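Local coordinates for probable branched-chain amino acid ABC transporter, amino acid binding protein (Thermus thermophilus, PDB 3LKB) that probably binds branched-chain amino acids, here seen with valine, as the substrate-binding component of an ABC transporter of the leucine-binding protein family, at residues L356-A361 with V367-P372; A163-R168 with R379-G384. The protein carries 2 engineered substitutions. All blocks are in the same frame, centred on the assembly; numbering follows the deposited sequence.

Contact 1. Residues L356-A361 with V367-P372; sequences LRILEA and VPVTEP
The Arg357 side chain runs alongside the Pro368 ring, whose CB comes to 3.6 Å from NH1 of the arginine. Leu359 comes in from one face of the guanidinium, its CD2 3.9 Å above the plane and displaced from the centre of the group, and the same methyl also meets CD of the Pro368 ring. In the plane at the guanidinium edge sits a water, 2.9 Å from Arg357 NH1, which donates in turn to the carbonyl oxygen of Thr370. The arginine side chain turns at chi3 (-80°) to bring the guanidinium here, while its CG packs on Pro372. NH2 forms a salt bridge with Glu260. Replacement by an alanine is likely to leave Glu260 without its charge partner, cost the water its arginine bond and remove one of the groups against the proline ring. These residues belong to an antiparallel beta hairpin at the edge of the mixed sheet, where Leu359 pairs with Pro368 as a non-hydrogen-bonded pair and Glu360 with Val367 as a hydrogen-bonded one. Beyond the last bridge, Val369 N still donates to Ile358 O (3.0 Å). Thr370 then substitutes its side chain for a backbone acceptor: with chi1 at 64°, OG1 receives the amide of Ile358 at 3.0 Å, in a nearly straight bond (163°). Val369 spreads its two methyls, CG2 against CG2 of Ile358 and CG1 3.9 Å from CB of Glu360.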
ATOM      1  N   LEU A 356     -25.852   6.965 -11.552  1.00 10.74           N
ATOM      2  CA  LEU A 356     -24.506   6.653 -11.998  1.00 10.45           C
ATOM      3  C   LEU A 356     -24.419   7.133 -13.437  1.00  9.79           C
ATOM      4  O   LEU A 356     -25.449   7.511 -14.017  1.00  9.52           O
ATOM      5  CB  LEU A 356     -24.180   5.148 -11.859  1.00 10.91           C
ATOM      6  CG  LEU A 356     -25.159   4.118 -12.438  1.00 13.20           C
ATOM      7  CD1 LEU A 356     -25.235   4.207 -13.911  1.00 13.95           C
ATOM      8  CD2 LEU A 356     -24.727   2.734 -12.057  1.00 14.83           C
ATOM      9  N   ARG A 357     -23.206   7.170 -13.981  1.00  7.74           N
ATOM     10  CA  ARG A 357     -23.016   7.411 -15.398  1.00  6.71           C
ATOM     11  C   ARG A 357     -22.034   6.380 -15.942  1.00  6.99           C
ATOM     12  O   ARG A 357     -21.365   5.669 -15.176  1.00  6.34           O
ATOM     13  CB  ARG A 357     -22.411   8.821 -15.653  1.00  8.34           C
ATOM     14  CG  ARG A 357     -23.092  10.018 -14.976  1.00  4.31           C
ATOM     15  CD  ARG A 357     -22.320  11.275 -15.253  1.00  5.20           C
ATOM     16  NE  ARG A 357     -21.147  11.412 -14.389  1.00  6.24           N
ATOM     17  CZ  ARG A 357     -20.307  12.452 -14.399  1.00  5.48           C
ATOM     18  NH1 ARG A 357     -20.521  13.465 -15.251  1.00  5.49           N
ATOM     19  NH2 ARG A 357     -19.247  12.470 -13.569  1.00  2.00           N
ATOM     20  N   ILE A 358     -21.986   6.270 -17.264  1.00  6.65           N
ATOM     21  CA  ILE A 358     -20.904   5.583 -17.924  1.00  7.12           C
ATOM     22  C   ILE A 358     -19.925   6.640 -18.444  1.00  8.21           C
ATOM     23  O   ILE A 358     -20.320   7.638 -19.074  1.00  7.75           O
ATOM     24  CB  ILE A 358     -21.422   4.716 -19.098  1.00  8.30           C
ATOM     25  CG1 ILE A 358     -22.606   3.811 -18.681  1.00  8.76           C
ATOM     26  CG2 ILE A 358     -20.312   3.967 -19.846  1.00  4.75           C
ATOM     27  CD1 ILE A 358     -22.353   2.938 -17.597  1.00 14.84           C
ATOM     28  N   LEU A 359     -18.642   6.439 -18.158  1.00  9.35           N
ATOM     29  CA  LEU A 359     -17.606   7.338 -18.670  1.00 10.65           C
ATOM     30  C   LEU A 359     -16.684   6.541 -19.593  1.00 10.88           C
ATOM     31  O   LEU A 359     -16.553   5.325 -19.427  1.00 11.16           O
ATOM     32  CB  LEU A 359     -16.823   8.013 -17.536  1.00 10.30           C
ATOM     33  CG  LEU A 359     -17.757   8.709 -16.501  1.00 13.67           C
ATOM     34  CD1 LEU A 359     -18.182   7.885 -15.309  1.00 13.28           C
ATOM     35  CD2 LEU A 359     -17.242  10.018 -15.995  1.00 12.03           C
ATOM     36  N   GLU A 360     -16.079   7.217 -20.576  1.00 10.62           N
ATOM     37  CA  GLU A 360     -15.169   6.590 -21.492  1.00 10.70           C
ATOM     38  C   GLU A 360     -13.805   7.228 -21.331  1.00 10.61           C
ATOM     39  O   GLU A 360     -13.706   8.465 -21.279  1.00 11.35           O
ATOM     40  CB  GLU A 360     -15.644   6.777 -22.935  1.00 11.04           C
ATOM     41  CG  GLU A 360     -14.647   6.135 -23.937  1.00 15.53           C
ATOM     42  CD  GLU A 360     -15.049   6.205 -25.398  1.00 22.22           C
ATOM     43  OE1 GLU A 360     -16.078   6.817 -25.769  1.00 26.68           O
ATOM     44  OE2 GLU A 360     -14.302   5.649 -26.211  1.00 27.26           O
ATOM     45  N   ALA A 361     -12.762   6.409 -21.266  1.00 10.40           N
ATOM     46  CA  ALA A 361     -11.374   6.913 -21.189  1.00 11.16           C
ATOM     47  C   ALA A 361     -10.953   7.483 -22.560  1.00 11.75           C
ATOM     48  O   ALA A 361     -10.947   6.738 -23.576  1.00  9.75           O
ATOM     49  CB  ALA A 361     -10.423   5.773 -20.795  1.00 10.12           C
ATOM     50  N   VAL A 367     -14.174  10.590 -19.566  1.00 12.62           N
ATOM     51  CA  VAL A 367     -15.101  11.596 -20.051  1.00 13.28           C
ATOM     52  C   VAL A 367     -16.512  11.005 -19.955  1.00 14.21           C
ATOM     53  O   VAL A 367     -16.740   9.897 -20.404  1.00 13.01           O
ATOM     54  CB  VAL A 367     -14.854  11.860 -21.561  1.00 13.74           C
ATOM     55  CG1 VAL A 367     -15.938  12.712 -22.136  1.00 13.51           C
ATOM     56  CG2 VAL A 367     -13.464  12.474 -21.788  1.00 14.56           C
ATOM     57  N   PRO A 368     -17.466  11.753 -19.380  1.00 15.91           N
ATOM     58  CA  PRO A 368     -18.842  11.210 -19.337  1.00 16.80           C
ATOM     59  C   PRO A 368     -19.463  11.095 -20.714  1.00 17.23           C
ATOM     60  O   PRO A 368     -19.499  12.072 -21.465  1.00 18.73           O
ATOM     61  CB  PRO A 368     -19.631  12.248 -18.513  1.00 16.71           C
ATOM     62  CG  PRO A 368     -18.744  13.479 -18.466  1.00 18.62           C
ATOM     63  CD  PRO A 368     -17.310  12.958 -18.537  1.00 15.81           C
ATOM     64  N   VAL A 369     -19.930   9.905 -21.051  1.00 16.67           N
ATOM     65  CA  VAL A 369     -20.694   9.721 -22.261  1.00 16.19           C
ATOM     66  C   VAL A 369     -22.182   9.464 -21.931  1.00 16.75           C
ATOM     67  O   VAL A 369     -22.921   8.999 -22.792  1.00 17.10           O
ATOM     68  CB  VAL A 369     -20.120   8.580 -23.137  1.00 15.64           C
ATOM     69  CG1 VAL A 369     -18.759   8.941 -23.667  1.00 14.19           C
ATOM     70  CG2 VAL A 369     -20.068   7.249 -22.371  1.00 16.44           C
ATOM     71  N   THR A 370     -22.605   9.722 -20.685  1.00 16.03           N
ATOM     72  CA  THR A 370     -24.051   9.759 -20.352  1.00 15.01           C
ATOM     73  C   THR A 370     -24.390  10.877 -19.335  1.00 16.05           C
ATOM     74  O   THR A 370     -23.501  11.521 -18.754  1.00 16.84           O
ATOM     75  CB  THR A 370     -24.667   8.379 -19.847  1.00 13.59           C
ATOM     76  OG1 THR A 370     -24.073   7.990 -18.614  1.00 11.40           O
ATOM     77  CG2 THR A 370     -24.516   7.263 -20.821  1.00 10.49           C
ATOM     78  N   GLU A 371     -25.683  11.131 -19.188  1.00 16.62           N
ATOM     79  CA  GLU A 371     -26.246  11.866 -18.072  1.00 16.86           C
ATOM     80  C   GLU A 371     -26.450  10.891 -16.890  1.00 15.03           C
ATOM     81  O   GLU A 371     -26.453   9.671 -17.088  1.00 13.04           O
ATOM     82  CB  GLU A 371     -27.575  12.428 -18.539  1.00 18.19           C
ATOM     83  CG  GLU A 371     -27.559  13.911 -18.841  1.00 26.62           C
ATOM     84  CD  GLU A 371     -28.056  14.717 -17.609  1.00 39.61           C
ATOM     85  OE1 GLU A 371     -28.693  14.102 -16.680  1.00 44.42           O
ATOM     86  OE2 GLU A 371     -27.811  15.953 -17.560  1.00 40.45           O
ATOM     87  N   PRO A 372     -26.570  11.416 -15.640  1.00 14.00           N
ATOM     88  CA  PRO A 372     -26.830  10.485 -14.529  1.00 12.94           C
ATOM     89  C   PRO A 372     -28.116   9.718 -14.793  1.00 13.06           C
ATOM     90  O   PRO A 372     -29.060  10.338 -15.271  1.00 14.62           O
ATOM     91  CB  PRO A 372     -27.009  11.415 -13.350  1.00 13.11           C
ATOM     92  CG  PRO A 372     -26.088  12.624 -13.705  1.00 12.92           C
ATOM     93  CD  PRO A 372     -26.308  12.789 -15.162  1.00 13.01           C
TER
HETATM   94  O   HOH W   1     -22.539  14.121 -17.292  1.00 26.79           O

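Contact 2. Residues A163-R168 with R379-G384; sequences ARKAAR and RKVHYG
A small helix-helix contact joins helix 160-170 to the last helix of the modelled chain, 376-383, and Val381 carries most of it. Its side chain points at the other helix and meets two successive residues there, Lys165 and Ala166. The tightest point is between Val381 CB and Lys165 CG, 3.3 Å apart, with the two side chains crossing at a slant. Both valine methyls flank the same methylene: CG1 is 3.9 Å from Lys165 CG and CG2 3.8 Å. Lys165 brings CG to the valine because chi1 of 68° sets that atom between its own backbone N and carbonyl carbon; the chain then bends at each later torsion. These bends leave Lys165 NZ 3.8 Å from Val381 O, too far for a hydrogen bond to be claimed. CG1 of Val381 also lies 3.9 Å from Ala166 N and 4.4 Å from the alanine CB. The contact is thus carried by hydrocarbon, and the nearest CA atoms, those of Lys165 and Val381, are 6.2 Å apart. Val381 also touches Glu169, one turn further along helix 160-170. Ala163 and Ala166 pack on helix 126-140, to which Arg379 is tied by a salt bridge with Glu128, while Arg164 and Ala167 turn to strand 173-179.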
ATOM      1  N   ALA A 163     -25.981  -9.991 -13.386  1.00 14.10           N
ATOM      2  CA  ALA A 163     -25.535  -9.877 -14.772  1.00 15.16           C
ATOM      3  C   ALA A 163     -26.088 -11.000 -15.653  1.00 16.08           C
ATOM      4  O   ALA A 163     -26.484 -10.769 -16.783  1.00 16.04           O
ATOM      5  CB  ALA A 163     -24.036  -9.847 -14.839  1.00 14.82           C
ATOM      6  N   ARG A 164     -26.106 -12.222 -15.135  1.00 17.38           N
ATOM      7  CA  ARG A 164     -26.589 -13.330 -15.921  1.00 19.12           C
ATOM      8  C   ARG A 164     -28.052 -13.071 -16.235  1.00 19.96           C
ATOM      9  O   ARG A 164     -28.491 -13.148 -17.409  1.00 20.33           O
ATOM     10  CB  ARG A 164     -26.407 -14.674 -15.206  1.00 18.93           C
ATOM     11  CG  ARG A 164     -24.948 -15.119 -15.052  1.00 22.26           C
ATOM     12  CD  ARG A 164     -24.900 -16.609 -14.657  1.00 27.26           C
ATOM     13  NE  ARG A 164     -23.586 -17.145 -14.257  1.00 27.23           N
ATOM     14  CZ  ARG A 164     -22.700 -17.669 -15.113  1.00 29.88           C
ATOM     15  NH1 ARG A 164     -22.977 -17.686 -16.415  1.00 29.25           N
ATOM     16  NH2 ARG A 164     -21.527 -18.159 -14.678  1.00 29.30           N
ATOM     17  N   LYS A 165     -28.825 -12.735 -15.216  1.00 19.98           N
ATOM     18  CA  LYS A 165     -30.206 -12.560 -15.539  1.00 21.01           C
ATOM     19  C   LYS A 165     -30.475 -11.336 -16.406  1.00 20.42           C
ATOM     20  O   LYS A 165     -31.360 -11.403 -17.239  1.00 21.17           O
ATOM     21  CB  LYS A 165     -31.161 -12.753 -14.351  1.00 21.86           C
ATOM     22  CG  LYS A 165     -31.132 -11.779 -13.281  1.00 26.45           C
ATOM     23  CD  LYS A 165     -30.462 -12.383 -12.027  1.00 33.33           C
ATOM     24  CE  LYS A 165     -31.170 -13.609 -11.491  1.00 35.94           C
ATOM     25  NZ  LYS A 165     -31.645 -13.360 -10.086  1.00 38.88           N
ATOM     26  N   ALA A 166     -29.700 -10.250 -16.251  1.00 19.62           N
ATOM     27  CA  ALA A 166     -29.805  -9.102 -17.149  1.00 17.99           C
ATOM     28  C   ALA A 166     -29.399  -9.463 -18.571  1.00 17.25           C
ATOM     29  O   ALA A 166     -30.042  -9.028 -19.506  1.00 15.88           O
ATOM     30  CB  ALA A 166     -28.982  -7.895 -16.629  1.00 18.01           C
ATOM     31  N   ALA A 167     -28.347 -10.266 -18.730  1.00 17.07           N
ATOM     32  CA  ALA A 167     -27.881 -10.657 -20.056  1.00 18.07           C
ATOM     33  C   ALA A 167     -28.961 -11.418 -20.781  1.00 19.61           C
ATOM     34  O   ALA A 167     -29.213 -11.201 -21.968  1.00 19.21           O
ATOM     35  CB  ALA A 167     -26.658 -11.498 -19.972  1.00 17.61           C
ATOM     36  N   ARG A 168     -29.615 -12.291 -20.037  1.00 21.60           N
ATOM     37  CA  ARG A 168     -30.703 -13.041 -20.565  1.00 24.70           C
ATOM     38  C   ARG A 168     -31.782 -12.060 -21.056  1.00 24.52           C
ATOM     39  O   ARG A 168     -32.242 -12.155 -22.202  1.00 24.54           O
ATOM     40  CB  ARG A 168     -31.215 -14.048 -19.517  1.00 25.90           C
ATOM     41  CG  ARG A 168     -32.681 -14.417 -19.686  1.00 32.04           C
ATOM     42  CD  ARG A 168     -33.215 -15.249 -18.500  1.00 43.44           C
ATOM     43  NE  ARG A 168     -34.362 -16.115 -18.847  1.00 49.38           N
ATOM     44  CZ  ARG A 168     -35.587 -15.700 -19.206  1.00 53.60           C
ATOM     45  NH1 ARG A 168     -35.893 -14.390 -19.327  1.00 52.51           N
ATOM     46  NH2 ARG A 168     -36.519 -16.622 -19.474  1.00 55.26           N
ATOM     47  N   ARG A 379     -33.513  -3.158 -11.406  1.00 13.94           N
ATOM     48  CA  ARG A 379     -34.559  -3.403 -10.425  1.00 14.65           C
ATOM     49  C   ARG A 379     -35.455  -4.586 -10.835  1.00 15.07           C
ATOM     50  O   ARG A 379     -35.788  -5.402  -9.977  1.00 14.33           O
ATOM     51  CB  ARG A 379     -35.347  -2.145 -10.088  1.00 14.71           C
ATOM     52  CG  ARG A 379     -34.557  -1.092  -9.406  1.00 14.19           C
ATOM     53  CD  ARG A 379     -35.159   0.263  -9.636  1.00 18.70           C
ATOM     54  NE  ARG A 379     -34.501   1.336  -8.871  1.00 24.03           N
ATOM     55  CZ  ARG A 379     -33.241   1.774  -9.041  1.00 23.06           C
ATOM     56  NH1 ARG A 379     -32.442   1.256  -9.960  1.00 22.36           N
ATOM     57  NH2 ARG A 379     -32.784   2.772  -8.300  1.00 24.39           N
ATOM     58  N   LYS A 380     -35.794  -4.728 -12.125  1.00 15.81           N
ATOM     59  CA  LYS A 380     -36.544  -5.937 -12.498  1.00 17.30           C
ATOM     60  C   LYS A 380     -35.807  -7.245 -12.186  1.00 16.68           C
ATOM     61  O   LYS A 380     -36.365  -8.101 -11.534  1.00 15.91           O
ATOM     62  CB  LYS A 380     -37.147  -5.941 -13.917  1.00 17.80           C
ATOM     63  CG  LYS A 380     -36.215  -5.622 -15.045  1.00 23.99           C
ATOM     64  CD  LYS A 380     -36.358  -4.121 -15.610  1.00 29.92           C
ATOM     65  CE  LYS A 380     -37.415  -3.924 -16.770  1.00 29.98           C
ATOM     66  NZ  LYS A 380     -37.037  -2.929 -17.817  1.00 25.09           N
ATOM     67  N   VAL A 381     -34.555  -7.392 -12.615  1.00 17.20           N
ATOM     68  CA  VAL A 381     -33.858  -8.660 -12.370  1.00 17.09           C
ATOM     69  C   VAL A 381     -33.590  -8.903 -10.897  1.00 17.41           C
ATOM     70  O   VAL A 381     -33.566 -10.050 -10.444  1.00 18.62           O
ATOM     71  CB  VAL A 381     -32.582  -8.861 -13.240  1.00 16.92           C
ATOM     72  CG1 VAL A 381     -32.929  -8.611 -14.721  1.00 17.98           C
ATOM     73  CG2 VAL A 381     -31.402  -7.992 -12.774  1.00 16.31           C
ATOM     74  N   HIS A 382     -33.396  -7.842 -10.139  1.00 17.39           N
ATOM     75  CA  HIS A 382     -33.059  -8.020  -8.752  1.00 17.66           C
ATOM     76  C   HIS A 382     -34.243  -8.096  -7.788  1.00 19.14           C
ATOM     77  O   HIS A 382     -34.223  -8.900  -6.881  1.00 19.41           O
ATOM     78  CB  HIS A 382     -32.035  -6.989  -8.279  1.00 16.86           C
ATOM     79  CG  HIS A 382     -31.376  -7.388  -7.004  1.00 14.41           C
ATOM     80  ND1 HIS A 382     -31.813  -6.947  -5.777  1.00 13.60           N
ATOM     81  CD2 HIS A 382     -30.397  -8.287  -6.758  1.00 12.93           C
ATOM     82  CE1 HIS A 382     -31.103  -7.524  -4.830  1.00 13.37           C
ATOM     83  NE2 HIS A 382     -30.237  -8.346  -5.400  1.00 14.06           N
ATOM     84  N   TYR A 383     -35.258  -7.254  -7.976  1.00 20.96           N
ATOM     85  CA  TYR A 383     -36.418  -7.213  -7.095  1.00 22.61           C
ATOM     86  C   TYR A 383     -37.683  -7.894  -7.691  1.00 23.94           C
ATOM     87  O   TYR A 383     -38.625  -8.189  -6.940  1.00 24.68           O
ATOM     88  CB  TYR A 383     -36.713  -5.767  -6.681  1.00 22.61           C
ATOM     89  CG  TYR A 383     -35.623  -5.154  -5.788  1.00 24.52           C
ATOM     90  CD1 TYR A 383     -35.493  -5.524  -4.433  1.00 26.54           C
ATOM     91  CD2 TYR A 383     -34.711  -4.235  -6.308  1.00 23.37           C
ATOM     92  CE1 TYR A 383     -34.478  -4.959  -3.633  1.00 28.41           C
ATOM     93  CE2 TYR A 383     -33.715  -3.678  -5.547  1.00 25.33           C
ATOM     94  CZ  TYR A 383     -33.594  -4.035  -4.217  1.00 29.57           C
ATOM     95  OH  TYR A 383     -32.583  -3.474  -3.486  1.00 31.45           O
ATOM     96  N   GLY A 384     -37.695  -8.138  -9.007  1.00 23.84           N
ATOM     97  CA  GLY A 384     -38.802  -8.809  -9.690  1.00 25.17           C
ATOM     98  C   GLY A 384     -39.908  -7.836 -10.026  1.00 26.70           C
ATOM     99  O   GLY A 384     -39.750  -6.617  -9.794  1.00 28.11           O
TER

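How the contacts relate
Contact 1 is nested in the chain within the loop closed by contact 2: helix 160-170 comes first, then the hairpin of strands 357-362 and 365-368, then helix 376-383, which directly follows the hairpin's second strand. The contact centres lie 22 Å apart and the nearest atoms about 8 Å, without touching. Helix 126-140 connects them, receiving Leu356 and Ile358 from contact 1, Ala163 and Ala166 from contact 2. The hairpin forms one edge of the seven-stranded mixed sheet, whereas helix 160-170 leads into strand 173-179 at its other edge. The C-terminal part of the chain thus supplies the edge strand of the sheet and then a helix that packs beside helix 160-170.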